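Local coordinates for protein YiiM (PDB 1O65) that is of unsettled function but probably binds molybdenum and may act as an oxidoreductase on nitrogenous compounds, at residues Y77-R82 with Q149-V154; P85-L90 with F139-I144; M112-R117 with L172-R177; L122-Q127 with L157-A162. One frame throughout, in Å; residues are numbered along the deposited sequence.

All four interactions lie within the MOSC region of a single chain. Interactions 3 and 4 are sheet contacts with centres about 9 Å apart; they share the hairpin of strands 115-118 and 121-128, so that the strands run 172-176, 115-118, 121-128, 156-160 in space. Interactions 1 and 2, with centres about 11 Å apart, join helix 75-83 and the loop after it to the region of helix 144-151. Interactions 2 and 3 are the most distant, about 33 Å between centres. Along the chain, interaction 2 falls between the two segments of interaction 1, and interaction 4 between those of interaction 3, while the two pairs interleave, so the helical side and the sheet are built from alternating parts of the chain.

Interaction 1 (Y77-R82 with Q149-V154); sequences YLYWAR and QNTGKV
Lys153 lays the end of its chain across the ring of Tyr79, the two side chains crossing at about a right angle. The packing is tight here: CE of Lys153 sits 3.4 Å from the centroid of the Tyr79 ring, almost on the ring normal, a CH-pi contact over one face. A bend at the last torsion (chi4 -76°) keeps NZ above the same ring, 4.1 Å from its centroid, where it forms a cation-pi interaction. Tyr79 turns its edge to Trp80, CD2 standing over a face of the indole near its rim.

Elsewhere the contact is looser. Thr151 reaches the tyrosine through its methyl, CG2 standing 3.7 Å from Tyr79 OH, and its OG1 is 4.0 Å from Trp80 CH2, while that hydroxyl bonds back to Leu147 and Met148 of its own helix. Trp80 is buried, its NE1 bonded to Tyr72, whereas Tyr79, Thr151 and Lys153 remain partly exposed. Lys153 is also the centre of an inverse gamma turn just beyond the end of helix 144-151. With Arg82 NH1 6.8 Å from Lys153 NZ, the aromatic face probably offers the ammonium group some electrostatic compensation for a like charge nearby.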
loop_
_atom_site.group_PDB
_atom_site.type_symbol
_atom_site.label_atom_id
_atom_site.label_comp_id
_atom_site.label_asym_id
_atom_site.label_seq_id
_atom_site.Cartn_x
_atom_site.Cartn_y
_atom_site.Cartn_z
ATOM N N TYR A 77 6.614 -9.060 -8.502
ATOM C CA TYR A 77 7.080 -9.004 -9.888
ATOM C C TYR A 77 7.393 -10.411 -10.386
ATOM O O TYR A 77 7.143 -10.734 -11.560
ATOM C CB TYR A 77 8.292 -8.070 -10.043
ATOM C CG TYR A 77 7.907 -6.609 -9.863
ATOM C CD1 TYR A 77 6.868 -6.068 -10.601
ATOM C CD2 TYR A 77 8.532 -5.802 -8.907
ATOM C CE1 TYR A 77 6.506 -4.743 -10.451
ATOM C CE2 TYR A 77 8.159 -4.483 -8.735
ATOM C CZ TYR A 77 7.147 -3.957 -9.515
ATOM O OH TYR A 77 6.758 -2.656 -9.370
ATOM N N LEU A 78 7.969 -11.252 -9.522
ATOM C CA LEU A 78 8.201 -12.650 -9.906
ATOM C C LEU A 78 6.869 -13.253 -10.372
ATOM O O LEU A 78 6.755 -13.808 -11.468
ATOM C CB LEU A 78 8.715 -13.465 -8.719
ATOM C CG LEU A 78 10.081 -13.031 -8.161
ATOM C CD1 LEU A 78 10.369 -13.776 -6.855
ATOM C CD2 LEU A 78 11.177 -13.294 -9.194
ATOM N N TYR A 79 5.833 -13.141 -9.535
ATOM C CA TYR A 79 4.528 -13.649 -9.916
ATOM C C TYR A 79 4.031 -13.043 -11.227
ATOM O O TYR A 79 3.544 -13.764 -12.108
ATOM C CB TYR A 79 3.509 -13.416 -8.797
ATOM C CG TYR A 79 2.097 -13.815 -9.206
ATOM C CD1 TYR A 79 1.637 -15.107 -9.063
ATOM C CD2 TYR A 79 1.238 -12.874 -9.745
ATOM C CE1 TYR A 79 0.354 -15.449 -9.453
ATOM C CE2 TYR A 79 -0.046 -13.203 -10.115
ATOM C CZ TYR A 79 -0.484 -14.490 -9.981
ATOM O OH TYR A 79 -1.769 -14.811 -10.372
ATOM N N TRP A 80 4.106 -11.727 -11.413
ATOM C CA TRP A 80 3.589 -11.147 -12.655
ATOM C C TRP A 80 4.391 -11.563 -13.869
ATOM O O TRP A 80 3.785 -11.923 -14.892
ATOM C CB TRP A 80 3.438 -9.635 -12.571
ATOM C CG TRP A 80 2.475 -9.193 -11.507
ATOM C CD1 TRP A 80 2.748 -8.372 -10.464
ATOM C CD2 TRP A 80 1.091 -9.573 -11.379
ATOM N NE1 TRP A 80 1.628 -8.224 -9.683
ATOM C CE2 TRP A 80 0.594 -8.938 -10.227
ATOM C CE3 TRP A 80 0.225 -10.371 -12.123
ATOM C CZ2 TRP A 80 -0.736 -9.074 -9.802
ATOM C CZ3 TRP A 80 -1.097 -10.493 -11.721
ATOM C CH2 TRP A 80 -1.575 -9.856 -10.556
ATOM N N ALA A 81 5.719 -11.571 -13.789
ATOM C CA ALA A 81 6.537 -11.999 -14.913
ATOM C C ALA A 81 6.200 -13.438 -15.309
ATOM O O ALA A 81 6.163 -13.730 -16.498
ATOM C CB ALA A 81 8.020 -11.845 -14.664
ATOM N N ARG A 82 5.925 -14.307 -14.357
ATOM C CA ARG A 82 5.556 -15.689 -14.635
ATOM C C ARG A 82 4.131 -15.803 -15.156
ATOM O O ARG A 82 3.739 -16.821 -15.732
ATOM C CB ARG A 82 5.733 -16.512 -13.360
ATOM C CG ARG A 82 5.389 -17.983 -13.476
ATOM C CD ARG A 82 5.115 -18.577 -12.098
ATOM N NE ARG A 82 6.186 -18.291 -11.157
ATOM C CZ ARG A 82 6.027 -17.900 -9.897
ATOM N NH1 ARG A 82 4.825 -17.720 -9.358
ATOM N NH2 ARG A 82 7.111 -17.676 -9.147
ATOM N N GLN A 149 -6.407 -7.019 -7.518
ATOM C CA GLN A 149 -7.416 -7.121 -6.456
ATOM C C GLN A 149 -7.766 -8.568 -6.110
ATOM O O GLN A 149 -7.858 -8.914 -4.908
ATOM C CB GLN A 149 -8.656 -6.313 -6.802
ATOM C CG GLN A 149 -9.635 -6.188 -5.625
ATOM C CD GLN A 149 -10.930 -5.561 -6.114
ATOM O OE1 GLN A 149 -11.020 -4.351 -6.297
ATOM N NE2 GLN A 149 -11.918 -6.410 -6.361
ATOM N N ASN A 150 -7.937 -9.415 -7.105
ATOM C CA ASN A 150 -8.253 -10.817 -6.880
ATOM C C ASN A 150 -7.158 -11.595 -6.151
ATOM O O ASN A 150 -7.421 -12.393 -5.268
ATOM C CB ASN A 150 -8.547 -11.525 -8.210
ATOM C CG ASN A 150 -9.864 -11.186 -8.855
ATOM O OD1 ASN A 150 -10.708 -10.469 -8.316
ATOM N ND2 ASN A 150 -10.080 -11.695 -10.077
ATOM N N THR A 151 -5.885 -11.338 -6.444
ATOM C CA THR A 151 -4.806 -12.101 -5.804
ATOM C C THR A 151 -4.408 -11.492 -4.472
ATOM O O THR A 151 -3.738 -12.077 -3.635
ATOM C CB THR A 151 -3.581 -12.119 -6.734
ATOM O OG1 THR A 151 -3.171 -10.748 -6.982
ATOM C CG2 THR A 151 -3.924 -12.843 -8.022
ATOM N N GLY A 152 -4.800 -10.221 -4.303
ATOM C CA GLY A 152 -4.450 -9.519 -3.056
ATOM C C GLY A 152 -3.057 -8.928 -3.169
ATOM O O GLY A 152 -2.569 -8.334 -2.203
ATOM N N LYS A 153 -2.421 -9.024 -4.332
ATOM C CA LYS A 153 -1.064 -8.510 -4.527
ATOM C C LYS A 153 -1.145 -7.023 -4.850
ATOM O O LYS A 153 -0.861 -6.611 -5.972
ATOM C CB LYS A 153 -0.368 -9.285 -5.654
ATOM C CG LYS A 153 -0.332 -10.793 -5.371
ATOM C CD LYS A 153 0.330 -11.532 -6.537
ATOM C CE LYS A 153 0.046 -13.025 -6.509
ATOM N NZ LYS A 153 0.853 -13.727 -5.473
ATOM N N VAL A 154 -1.438 -6.227 -3.807
ATOM C CA VAL A 154 -1.696 -4.806 -4.053
ATOM C C VAL A 154 -0.714 -3.872 -3.396
ATOM O O VAL A 154 -0.526 -2.749 -3.890
ATOM C CB VAL A 154 -3.125 -4.470 -3.588
ATOM C CG1 VAL A 154 -4.152 -5.359 -4.274
ATOM C CG2 VAL A 154 -3.244 -4.628 -2.059
#

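Interaction 2 (P85-L90 with F139-I144); sequences PEQAEL and FDISDI
Leu90 and Phe139 mark the closest approach of two largely irregular backbones, their CA atoms 7.0 Å apart, and the second of these turns away through a positive phi at Asp140 into a type I turn from Ile141 to Ile144. Side chains therefore bridge most of the gap. Gln87 sends its amide across: CG is held between the backbone N and the carbonyl carbon (chi1 48°), and a further bend at chi2 lays the terminal group obliquely over Ile141. Its NE2 comes to 3.8 Å from Ile141 CG1 and 3.6 Å from Phe139 O, so the polar end of the glutamine rests as much on an aliphatic chain as beside a carbonyl.

Leu90 approaches the same carbonyl with a methyl, CD1 lying 3.7 Å from Phe139 O. Its CB is 4.3 Å from Phe139 CD1, and its own carbonyl oxygen stands at the edge of that ring, near the ring plane and 4.0 Å from CE1. An alanine in place of Gln87 would remove the amide, and Ile141 CG1 would probably lose much of its cover from this loop.

Phe139 continues inward against Phe91 and Phe96, and Ile141 against Phe84 and Phe91. This is loop-on-loop packing at the margin of an aromatic cluster, where the segment after helix 75-83 meets the connection between helices 134-138 and 144-151.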
loop_
_atom_site.group_PDB
_atom_site.type_symbol
_atom_site.label_atom_id
_atom_site.label_comp_id
_atom_site.label_asym_id
_atom_site.label_seq_id
_atom_site.Cartn_x
_atom_site.Cartn_y
_atom_site.Cartn_z
ATOM N N PRO A 85 4.847 -13.739 -19.224
ATOM C CA PRO A 85 6.214 -13.823 -19.729
ATOM C C PRO A 85 6.466 -12.966 -20.948
ATOM O O PRO A 85 7.531 -12.355 -21.039
ATOM C CB PRO A 85 6.423 -15.298 -20.007
ATOM C CG PRO A 85 5.066 -15.814 -20.335
ATOM C CD PRO A 85 4.095 -14.993 -19.523
ATOM N N GLU A 86 5.515 -12.840 -21.867
ATOM C CA GLU A 86 5.601 -12.011 -23.051
ATOM C C GLU A 86 5.960 -10.560 -22.740
ATOM O O GLU A 86 6.471 -9.867 -23.625
ATOM C CB GLU A 86 4.265 -11.995 -23.805
ATOM C CG GLU A 86 4.233 -12.667 -25.141
ATOM C CD GLU A 86 3.964 -14.155 -25.129
ATOM O OE1 GLU A 86 3.059 -14.638 -24.414
ATOM O OE2 GLU A 86 4.674 -14.875 -25.871
ATOM N N GLN A 87 5.550 -10.044 -21.583
ATOM C CA GLN A 87 5.900 -8.684 -21.200
ATOM C C GLN A 87 6.575 -8.609 -19.836
ATOM O O GLN A 87 6.414 -7.636 -19.105
ATOM C CB GLN A 87 4.693 -7.755 -21.263
ATOM C CG GLN A 87 3.449 -8.321 -20.569
ATOM C CD GLN A 87 2.289 -8.254 -21.561
ATOM O OE1 GLN A 87 1.921 -9.409 -22.102
ATOM N NE2 GLN A 87 1.800 -7.160 -21.845
ATOM N N ALA A 88 7.467 -9.543 -19.567
ATOM C CA ALA A 88 8.229 -9.641 -18.343
ATOM C C ALA A 88 9.129 -8.445 -18.058
ATOM O O ALA A 88 9.400 -8.191 -16.877
ATOM C CB ALA A 88 9.076 -10.918 -18.354
ATOM N N GLU A 89 9.565 -7.689 -19.073
ATOM C CA GLU A 89 10.415 -6.543 -18.875
ATOM C C GLU A 89 9.665 -5.410 -18.169
ATOM O O GLU A 89 10.314 -4.522 -17.624
ATOM C CB GLU A 89 10.979 -5.891 -20.138
ATOM C CG GLU A 89 10.916 -6.596 -21.437
ATOM C CD GLU A 89 9.515 -6.721 -22.010
ATOM O OE1 GLU A 89 9.028 -5.698 -22.536
ATOM O OE2 GLU A 89 8.971 -7.836 -21.929
ATOM N N LEU A 90 8.346 -5.381 -18.325
ATOM C CA LEU A 90 7.546 -4.345 -17.704
ATOM C C LEU A 90 7.433 -4.544 -16.197
ATOM O O LEU A 90 7.214 -3.578 -15.481
ATOM C CB LEU A 90 6.112 -4.338 -18.262
ATOM C CG LEU A 90 5.962 -4.126 -19.765
ATOM C CD1 LEU A 90 4.499 -4.311 -20.154
ATOM C CD2 LEU A 90 6.518 -2.772 -20.187
ATOM N N PHE A 139 0.252 -1.150 -18.224
ATOM C CA PHE A 139 0.918 -2.409 -18.533
ATOM C C PHE A 139 0.398 -3.003 -19.836
ATOM O O PHE A 139 0.833 -4.055 -20.290
ATOM C CB PHE A 139 0.665 -3.426 -17.414
ATOM C CG PHE A 139 1.319 -3.049 -16.117
ATOM C CD1 PHE A 139 2.689 -3.201 -15.976
ATOM C CD2 PHE A 139 0.586 -2.555 -15.057
ATOM C CE1 PHE A 139 3.311 -2.859 -14.795
ATOM C CE2 PHE A 139 1.198 -2.225 -13.865
ATOM C CZ PHE A 139 2.562 -2.376 -13.735
ATOM N N ASP A 140 -0.664 -2.387 -20.357
ATOM C CA ASP A 140 -1.324 -2.826 -21.567
ATOM C C ASP A 140 -1.906 -4.227 -21.378
ATOM O O ASP A 140 -1.851 -5.089 -22.249
ATOM C CB ASP A 140 -0.375 -2.825 -22.769
ATOM C CG ASP A 140 -1.155 -2.491 -24.040
ATOM O OD1 ASP A 140 -1.458 -1.283 -24.171
ATOM O OD2 ASP A 140 -1.448 -3.397 -24.833
ATOM N N ILE A 141 -2.352 -4.480 -20.162
ATOM C CA ILE A 141 -2.999 -5.729 -19.773
ATOM C C ILE A 141 -4.396 -5.287 -19.306
ATOM O O ILE A 141 -4.559 -4.642 -18.270
ATOM C CB ILE A 141 -2.249 -6.478 -18.678
ATOM C CG1 ILE A 141 -0.908 -7.021 -19.220
ATOM C CG2 ILE A 141 -3.081 -7.660 -18.168
ATOM C CD1 ILE A 141 0.062 -7.454 -18.137
ATOM N N SER A 142 -5.374 -5.602 -20.138
ATOM C CA SER A 142 -6.746 -5.197 -19.954
ATOM C C SER A 142 -7.346 -5.440 -18.588
ATOM O O SER A 142 -8.204 -4.633 -18.181
ATOM C CB SER A 142 -7.631 -5.806 -21.049
ATOM O OG SER A 142 -7.889 -7.177 -20.784
ATOM N N ASP A 143 -6.989 -6.506 -17.890
ATOM C CA ASP A 143 -7.552 -6.790 -16.586
ATOM C C ASP A 143 -6.541 -6.852 -15.453
ATOM O O ASP A 143 -6.814 -7.544 -14.467
ATOM C CB ASP A 143 -8.318 -8.131 -16.661
ATOM C CG ASP A 143 -7.384 -9.287 -16.984
ATOM O OD1 ASP A 143 -6.305 -9.027 -17.558
ATOM O OD2 ASP A 143 -7.716 -10.449 -16.665
ATOM N N ILE A 144 -5.433 -6.119 -15.514
ATOM C CA ILE A 144 -4.425 -6.183 -14.450
ATOM C C ILE A 144 -4.999 -5.666 -13.143
ATOM O O ILE A 144 -4.813 -6.317 -12.093
ATOM C CB ILE A 144 -3.108 -5.520 -14.825
ATOM C CG1 ILE A 144 -1.989 -5.764 -13.805
ATOM C CG2 ILE A 144 -3.253 -4.004 -14.990
ATOM C CD1 ILE A 144 -1.348 -7.118 -13.848
#

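Interaction 3 (M112-R117 with L172-R177); sequences MGDIFR and LELVSR
Ile115 O takes two backbone donors at once, Val175 N at 2.9 Å and Ser176 N at 3.2 Å, the signature of a classic beta bulge. Val175 and Ser176 both face Ile115, which shifts the antiparallel register by one residue. Within the bulge Ile115 N also bonds to Ser176 O; beyond it, Arg117 and Glu173 exchange a reciprocal pair of backbone bonds.

Two salt bridges lie near opposite ends of this pairing. Arg177 grips Asp114 side-on, NE to OD1 at 2.9 Å and NH2 to OD2 at 3.1 Å. Both carboxylate oxygens are met on their syn sides, with the two flat groups turned 24° apart; the NE bond lies close to both planes, the NH2 bond tilts from them, and Asp114 OD2 also accepts from Tyr111 N. Arg117 likewise uses NE and NH2 on Glu173, but here the planes are 47° apart and the nitrogens approach from above the carboxylate plane. The bond from Arg117 NH2 to Glu173 OE1 is 3.0 Å, while that from NE to OE2 is longer, at 3.3 Å.

On the other face of the sheet from Arg117 and Glu173, Phe116 packs on Leu174. Leu174 CG lies anti to the backbone N (chi1 175°), which carries CD1 over one ring face, 4.0 Å from the Phe116 centroid. The same methyl touches Asp114 CG at 3.6 Å, and Leu172 CB meets the ring obliquely.

Asp114 is buried, so its pairing with Arg177, together with the Tyr111 amide, probably stabilises its negative charge; the more exposed Arg117-Glu173 pair is probably more screened by solvent.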
loop_
_atom_site.group_PDB
_atom_site.type_symbol
_atom_site.label_atom_id
_atom_site.label_comp_id
_atom_site.label_asym_id
_atom_site.label_seq_id
_atom_site.Cartn_x
_atom_site.Cartn_y
_atom_site.Cartn_z
ATOM N N MET A 112 -1.966 -3.616 9.555
ATOM C CA MET A 112 -2.572 -2.274 9.527
ATOM C C MET A 112 -2.137 -1.534 10.785
ATOM O O MET A 112 -2.201 -2.137 11.851
ATOM C CB MET A 112 -4.092 -2.404 9.564
ATOM C CG MET A 112 -4.669 -3.162 8.371
ATOM S SD MET A 112 -4.387 -2.312 6.802
ATOM C CE MET A 112 -5.311 -0.822 7.092
ATOM N N GLY A 113 -1.710 -0.294 10.679
ATOM C CA GLY A 113 -1.262 0.486 11.814
ATOM C C GLY A 113 0.231 0.284 12.074
ATOM O O GLY A 113 0.745 0.920 12.999
ATOM N N ASP A 114 0.908 -0.581 11.342
ATOM C CA ASP A 114 2.336 -0.779 11.647
ATOM C C ASP A 114 3.033 0.575 11.524
ATOM O O ASP A 114 2.734 1.358 10.620
ATOM C CB ASP A 114 3.042 -1.825 10.820
ATOM C CG ASP A 114 2.864 -3.268 11.225
ATOM O OD1 ASP A 114 2.479 -3.630 12.362
ATOM O OD2 ASP A 114 3.146 -4.125 10.337
ATOM N N ILE A 115 3.886 0.847 12.501
ATOM C CA ILE A 115 4.631 2.097 12.500
ATOM C C ILE A 115 6.113 1.733 12.326
ATOM O O ILE A 115 6.657 0.937 13.090
ATOM C CB ILE A 115 4.446 2.932 13.754
ATOM C CG1 ILE A 115 2.984 3.377 13.904
ATOM C CG2 ILE A 115 5.374 4.160 13.757
ATOM C CD1 ILE A 115 2.654 3.860 15.306
ATOM N N PHE A 116 6.704 2.319 11.298
ATOM C CA PHE A 116 8.090 2.094 10.976
ATOM C C PHE A 116 8.890 3.404 11.136
ATOM O O PHE A 116 8.388 4.481 10.827
ATOM C CB PHE A 116 8.278 1.591 9.556
ATOM C CG PHE A 116 7.801 0.240 9.169
ATOM C CD1 PHE A 116 6.441 0.037 8.909
ATOM C CD2 PHE A 116 8.651 -0.833 9.015
ATOM C CE1 PHE A 116 5.972 -1.200 8.504
ATOM C CE2 PHE A 116 8.203 -2.090 8.612
ATOM C CZ PHE A 116 6.860 -2.273 8.365
ATOM N N ARG A 117 10.090 3.263 11.675
ATOM C CA ARG A 117 11.025 4.366 11.764
ATOM C C ARG A 117 11.864 4.261 10.460
ATOM O O ARG A 117 12.194 3.122 10.112
ATOM C CB ARG A 117 11.968 4.334 12.962
ATOM C CG ARG A 117 12.948 5.514 12.955
ATOM C CD ARG A 117 13.743 5.623 14.248
ATOM N NE ARG A 117 14.513 4.419 14.509
ATOM C CZ ARG A 117 14.893 3.981 15.705
ATOM N NH1 ARG A 117 14.582 4.645 16.803
ATOM N NH2 ARG A 117 15.589 2.841 15.793
ATOM N N LEU A 172 13.882 0.502 6.529
ATOM C CA LEU A 172 12.622 0.613 7.265
ATOM C C LEU A 172 12.759 -0.237 8.538
ATOM O O LEU A 172 13.190 -1.384 8.457
ATOM C CB LEU A 172 11.426 0.063 6.484
ATOM C CG LEU A 172 11.206 0.639 5.091
ATOM C CD1 LEU A 172 9.995 -0.019 4.438
ATOM C CD2 LEU A 172 11.035 2.157 5.165
ATOM N N GLU A 173 12.449 0.345 9.680
ATOM C CA GLU A 173 12.560 -0.394 10.942
ATOM C C GLU A 173 11.195 -0.452 11.625
ATOM O O GLU A 173 10.644 0.571 12.052
ATOM C CB GLU A 173 13.561 0.263 11.882
ATOM C CG GLU A 173 14.883 0.716 11.277
ATOM C CD GLU A 173 15.578 1.769 12.116
ATOM O OE1 GLU A 173 16.113 1.410 13.180
ATOM O OE2 GLU A 173 15.571 2.970 11.771
ATOM N N LEU A 174 10.680 -1.666 11.784
ATOM C CA LEU A 174 9.381 -1.798 12.444
ATOM C C LEU A 174 9.542 -1.469 13.919
ATOM O O LEU A 174 10.337 -2.104 14.608
ATOM C CB LEU A 174 8.816 -3.201 12.198
ATOM C CG LEU A 174 7.507 -3.486 12.961
ATOM C CD1 LEU A 174 6.331 -2.863 12.221
ATOM C CD2 LEU A 174 7.332 -4.980 13.199
ATOM N N VAL A 175 8.745 -0.546 14.441
ATOM C CA VAL A 175 8.868 -0.153 15.848
ATOM C C VAL A 175 7.630 -0.433 16.645
ATOM O O VAL A 175 7.732 -0.725 17.849
ATOM C CB VAL A 175 9.349 1.304 15.991
ATOM C CG1 VAL A 175 8.587 2.269 15.083
ATOM C CG2 VAL A 175 9.175 1.765 17.430
ATOM N N SER A 176 6.432 -0.313 16.050
ATOM C CA SER A 176 5.218 -0.652 16.788
ATOM C C SER A 176 4.241 -1.485 15.950
ATOM O O SER A 176 3.998 -1.222 14.772
ATOM C CB SER A 176 4.507 0.586 17.324
ATOM O OG SER A 176 5.323 1.330 18.233
ATOM N N ARG A 177 3.721 -2.547 16.564
ATOM C CA ARG A 177 2.701 -3.397 15.982
ATOM C C ARG A 177 1.441 -3.134 16.817
ATOM O O ARG A 177 1.457 -3.547 17.968
ATOM C CB ARG A 177 2.985 -4.886 15.958
ATOM C CG ARG A 177 1.717 -5.643 15.464
ATOM C CD ARG A 177 2.094 -6.700 14.461
ATOM N NE ARG A 177 2.937 -6.271 13.385
ATOM C CZ ARG A 177 3.722 -7.076 12.677
ATOM N NH1 ARG A 177 3.716 -8.355 12.998
ATOM N NH2 ARG A 177 4.463 -6.620 11.680
#

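Interaction 4 (L122-Q127 with L157-A162); sequences LIQVSQ and LYSVIA
Leu122 and Ala162 form one end of an antiparallel pairing bonded mainly through the backbone. Gln124 and Ser159 bond reciprocally, with Ser159 N 2.7 Å from Gln124 O, and Ser126 N reaches Leu157 O. At Leu122 the register slips in a classic beta bulge: its carbonyl oxygen accepts from Ala162 N at 3.0 Å and, in a weak bond with an angle of 129°, from Ile161 N.

The aromatic contact belongs to Tyr158. Ile123 places CG1 between its backbone N and carbonyl carbon (chi1 65°), bringing CD1 over one face of the ring, 3.5 Å from the centroid and offset toward the rim. Val125 CG2 meets the same ring obliquely, 3.6 Å from Tyr158 CE2. A serine in place of Tyr158 would remove the ring, and Ile123 CD1 would probably be left with a gap beneath it, while His71 and Trp156 would probably be left without the phenol oxygen they share.

Polar and mixed contacts occupy the opposite face. One water donates to Gln124 OE1 and accepts from Ser159 OG, at 2.7 Å each, while Gln124 NE2 bonds to Gly113 O. Leu157 CD1 lies alongside the Gln127 amide, 3.6 Å from NE2, and Gln127 OE1 is held by Ser210.

Strand 121-128 thus lies between 156-160 and 115-118 in the curled sheet; strand 69-73 continues it beyond 156-160, and helix 211-223 packs against Gln127.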
loop_
_atom_site.group_PDB
_atom_site.type_symbol
_atom_site.label_atom_id
_atom_site.label_comp_id
_atom_site.label_asym_id
_atom_site.label_seq_id
_atom_site.Cartn_x
_atom_site.Cartn_y
_atom_site.Cartn_z
ATOM N N LEU A 122 8.827 8.803 10.713
ATOM C CA LEU A 122 7.924 7.844 11.311
ATOM C C LEU A 122 6.714 7.724 10.364
ATOM O O LEU A 122 6.089 8.731 10.025
ATOM C CB LEU A 122 7.425 8.267 12.692
ATOM C CG LEU A 122 8.424 8.209 13.835
ATOM C CD1 LEU A 122 7.805 8.729 15.124
ATOM C CD2 LEU A 122 8.992 6.805 14.013
ATOM N N ILE A 123 6.504 6.514 9.867
ATOM C CA ILE A 123 5.430 6.263 8.924
ATOM C C ILE A 123 4.521 5.154 9.466
ATOM O O ILE A 123 4.991 4.335 10.274
ATOM C CB ILE A 123 5.962 5.890 7.527
ATOM C CG1 ILE A 123 6.715 4.575 7.530
ATOM C CG2 ILE A 123 6.827 7.041 6.997
ATOM C CD1 ILE A 123 7.166 4.050 6.176
ATOM N N GLN A 124 3.252 5.206 9.060
ATOM C CA GLN A 124 2.281 4.243 9.510
ATOM C C GLN A 124 1.440 3.674 8.365
ATOM O O GLN A 124 0.910 4.418 7.556
ATOM C CB GLN A 124 1.354 4.856 10.569
ATOM C CG GLN A 124 0.308 3.835 11.084
ATOM C CD GLN A 124 -0.429 4.389 12.285
ATOM O OE1 GLN A 124 -1.008 5.473 12.222
ATOM N NE2 GLN A 124 -0.449 3.660 13.383
ATOM N N VAL A 125 1.277 2.356 8.365
ATOM C CA VAL A 125 0.485 1.692 7.305
ATOM C C VAL A 125 -0.965 2.115 7.475
ATOM O O VAL A 125 -1.520 1.948 8.556
ATOM C CB VAL A 125 0.627 0.169 7.337
ATOM C CG1 VAL A 125 -0.267 -0.495 6.298
ATOM C CG2 VAL A 125 2.088 -0.214 7.121
ATOM N N SER A 126 -1.554 2.695 6.435
ATOM C CA SER A 126 -2.913 3.234 6.580
ATOM C C SER A 126 -3.960 2.469 5.815
ATOM O O SER A 126 -5.145 2.506 6.151
ATOM C CB SER A 126 -2.871 4.704 6.105
ATOM O OG SER A 126 -2.746 4.679 4.681
ATOM N N GLN A 127 -3.573 1.733 4.772
ATOM C CA GLN A 127 -4.539 0.948 4.003
ATOM C C GLN A 127 -3.830 0.136 2.921
ATOM O O GLN A 127 -2.705 0.460 2.524
ATOM C CB GLN A 127 -5.539 1.880 3.278
ATOM C CG GLN A 127 -4.855 2.805 2.265
ATOM C CD GLN A 127 -5.864 3.526 1.375
ATOM O OE1 GLN A 127 -6.557 4.462 1.768
ATOM N NE2 GLN A 127 -6.006 3.043 0.139
ATOM N N LEU A 157 -0.345 1.657 1.553
ATOM C CA LEU A 157 0.089 3.058 1.594
ATOM C C LEU A 157 0.482 3.408 3.016
ATOM O O LEU A 157 0.142 2.636 3.917
ATOM C CB LEU A 157 -1.029 3.980 1.115
ATOM C CG LEU A 157 -1.694 3.663 -0.214
ATOM C CD1 LEU A 157 -2.843 4.594 -0.533
ATOM C CD2 LEU A 157 -0.634 3.696 -1.341
ATOM N N TYR A 158 1.160 4.531 3.202
ATOM C CA TYR A 158 1.504 4.962 4.543
ATOM C C TYR A 158 1.047 6.410 4.812
ATOM O O TYR A 158 0.932 7.184 3.865
ATOM C CB TYR A 158 3.015 4.976 4.771
ATOM C CG TYR A 158 3.763 3.685 4.681
ATOM C CD1 TYR A 158 4.265 3.239 3.457
ATOM C CD2 TYR A 158 4.009 2.917 5.800
ATOM C CE1 TYR A 158 4.986 2.064 3.362
ATOM C CE2 TYR A 158 4.738 1.737 5.724
ATOM C CZ TYR A 158 5.206 1.317 4.508
ATOM O OH TYR A 158 5.929 0.160 4.376
ATOM N N SER A 159 0.743 6.683 6.079
ATOM C CA SER A 159 0.538 8.076 6.479
ATOM C C SER A 159 1.881 8.488 7.113
ATOM O O SER A 159 2.647 7.614 7.564
ATOM C CB SER A 159 -0.578 8.328 7.464
ATOM O OG SER A 159 -0.393 7.581 8.641
ATOM N N VAL A 160 2.207 9.763 7.068
ATOM C CA VAL A 160 3.486 10.175 7.656
ATOM C C VAL A 160 3.225 10.655 9.069
ATOM O O VAL A 160 2.566 11.661 9.271
ATOM C CB VAL A 160 4.182 11.197 6.747
ATOM C CG1 VAL A 160 5.377 11.854 7.418
ATOM C CG2 VAL A 160 4.672 10.489 5.469
ATOM N N ILE A 161 3.720 9.912 10.067
ATOM C CA ILE A 161 3.542 10.269 11.458
ATOM C C ILE A 161 4.512 11.379 11.850
ATOM O O ILE A 161 4.112 12.309 12.535
ATOM C CB ILE A 161 3.709 9.062 12.386
ATOM C CG1 ILE A 161 2.707 7.946 12.072
ATOM C CG2 ILE A 161 3.630 9.504 13.854
ATOM C CD1 ILE A 161 1.262 8.354 11.980
ATOM N N ALA A 162 5.773 11.284 11.489
ATOM C CA ALA A 162 6.736 12.343 11.787
ATOM C C ALA A 162 7.597 12.580 10.534
ATOM O O ALA A 162 8.307 11.669 10.083
ATOM C CB ALA A 162 7.661 12.042 12.944
HETATM O O HOH W 1 -2.238 6.146 9.893
#